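Local coordinates for ThiS/MoaD family protein (Amycolatopsis orientalis, PDB 4N6E) that probably serves as a small ubiquitin-like sulfur carrier that supplies sulfur to the thiosugar synthase BexX in 2-thiosugar biosynthesis, at residues B[66-70]-B[71-75]. Numbering follows the deposited sequence.
Sequences RFSGG and LEAEV
Ala73 turns its CB toward segment 66-70, where it lies 3.4 Å from Ser68 O and 3.5 Å from Gly70 O. That methyl is the one buried side chain among the touching residues, and it also touches Val28 and Val65 of the same chain. Backbone bonds close the turn. Glu72 N donates to Gly69 O at 3.2 Å, with an N-H...O angle of 148°, and one residue further on Ala73 N donates to Gly70 O, also at 3.2 Å but straighter, at 161°. In both bonds the donor stands well above the carbonyl plane. Two successive bonds from residue i+3 back to residue i make this a short piece of 3-10 helix. It lies in the connection between strands 63-64 and 80-88 of the ubiquitin-like (beta-grasp) fold of the ThiS family, where Leu71 and Val75 pack their side chains on helix 28-38 and bond through the backbone to Leu29 and Ala26. Both turns begin on a glycine: Gly69 and Gly70 each have a positive phi, a conformation that glycine takes readily. On the solvent side the fit is looser. Ser68 OG, anti to its own backbone nitrogen (chi1 168°), comes no nearer than 4.0 Å to the Ala73 methyl, a plain van der Waals touch. Glu72 brings its CB to 3.7 Å from Gly69 O, but the chain then bends at chi2 and carries the carboxylate away from the turn.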
loop_
_atom_site.group_PDB
_atom_site.type_symbol
_atom_site.label_atom_id
_atom_site.label_comp_id
_atom_site.label_asym_id
_atom_site.label_seq_id
_atom_site.Cartn_x
_atom_site.Cartn_y
_atom_site.Cartn_z
ATOM N N ARG B 66 -47.317 -1.443 8.169
ATOM C CA ARG B 66 -47.360 0.004 7.859
ATOM C C ARG B 66 -48.349 0.322 6.739
ATOM O O ARG B 66 -48.999 1.354 6.778
ATOM C CB ARG B 66 -45.973 0.561 7.492
ATOM C CG ARG B 66 -45.080 0.898 8.687
ATOM C CD ARG B 66 -43.871 1.727 8.266
ATOM N NE ARG B 66 -42.633 1.164 8.805
ATOM C CZ ARG B 66 -41.942 0.156 8.262
ATOM N NH1 ARG B 66 -40.837 -0.267 8.867
ATOM N NH2 ARG B 66 -42.337 -0.432 7.127
ATOM N N PHE B 67 -48.472 -0.582 5.766
ATOM C CA PHE B 67 -49.457 -0.443 4.682
ATOM C C PHE B 67 -50.891 -0.800 5.079
ATOM O O PHE B 67 -51.776 -0.821 4.223
ATOM C CB PHE B 67 -49.074 -1.319 3.482
ATOM C CG PHE B 67 -47.749 -0.978 2.873
ATOM C CD1 PHE B 67 -47.515 0.285 2.368
ATOM C CD2 PHE B 67 -46.745 -1.938 2.783
ATOM C CE1 PHE B 67 -46.292 0.600 1.805
ATOM C CE2 PHE B 67 -45.518 -1.627 2.227
ATOM C CZ PHE B 67 -45.289 -0.354 1.738
ATOM N N SER B 68 -51.124 -1.069 6.360
ATOM C CA SER B 68 -52.377 -1.679 6.807
ATOM C C SER B 68 -52.888 -1.228 8.212
ATOM O O SER B 68 -53.771 -1.869 8.774
ATOM C CB SER B 68 -52.180 -3.200 6.739
ATOM O OG SER B 68 -53.215 -3.897 7.385
ATOM N N GLY B 69 -52.353 -0.132 8.764
ATOM C CA GLY B 69 -52.803 0.392 10.062
ATOM C C GLY B 69 -51.727 0.653 11.111
ATOM O O GLY B 69 -51.983 1.331 12.115
ATOM N N GLY B 70 -50.523 0.116 10.895
ATOM C CA GLY B 70 -49.447 0.181 11.889
ATOM C C GLY B 70 -49.780 -0.615 13.148
ATOM O O GLY B 70 -50.101 -1.800 13.088
ATOM N N LEU B 71 -49.728 0.054 14.289
ATOM C CA LEU B 71 -50.145 -0.543 15.556
ATOM C C LEU B 71 -51.606 -0.994 15.558
ATOM O O LEU B 71 -51.959 -1.941 16.273
ATOM C CB LEU B 71 -49.922 0.448 16.695
ATOM C CG LEU B 71 -48.463 0.829 16.929
ATOM C CD1 LEU B 71 -48.403 2.107 17.746
ATOM C CD2 LEU B 71 -47.697 -0.300 17.605
ATOM N N GLU B 72 -52.447 -0.328 14.765
ATOM C CA GLU B 72 -53.877 -0.640 14.732
ATOM C C GLU B 72 -54.271 -1.683 13.682
ATOM O O GLU B 72 -55.460 -1.901 13.470
ATOM C CB GLU B 72 -54.705 0.637 14.526
ATOM C CG GLU B 72 -54.407 1.766 15.514
ATOM C CD GLU B 72 -54.526 1.355 16.984
ATOM O OE1 GLU B 72 -55.379 0.496 17.304
ATOM O OE2 GLU B 72 -53.766 1.901 17.826
ATOM N N ALA B 73 -53.299 -2.338 13.045
ATOM C CA ALA B 73 -53.593 -3.322 11.999
ATOM C C ALA B 73 -54.245 -4.575 12.579
ATOM O O ALA B 73 -53.890 -5.007 13.673
ATOM C CB ALA B 73 -52.325 -3.693 11.238
ATOM N N GLU B 74 -55.189 -5.156 11.833
ATOM C CA GLU B 74 -55.975 -6.304 12.303
ATOM C C GLU B 74 -55.177 -7.605 12.425
ATOM O O GLU B 74 -54.408 -7.965 11.529
ATOM C CB GLU B 74 -57.163 -6.567 11.373
ATOM C CG GLU B 74 -58.242 -5.499 11.393
ATOM C CD GLU B 74 -59.356 -5.776 10.388
ATOM O OE1 GLU B 74 -59.767 -6.956 10.252
ATOM O OE2 GLU B 74 -59.824 -4.814 9.734
ATOM N N VAL B 75 -55.411 -8.313 13.530
ATOM C CA VAL B 75 -54.823 -9.626 13.797
ATOM C C VAL B 75 -55.962 -10.608 14.053
ATOM O O VAL B 75 -56.733 -10.424 14.994
ATOM C CB VAL B 75 -53.913 -9.615 15.050
ATOM C CG1 VAL B 75 -53.164 -10.935 15.173
ATOM C CG2 VAL B 75 -52.939 -8.449 15.018
#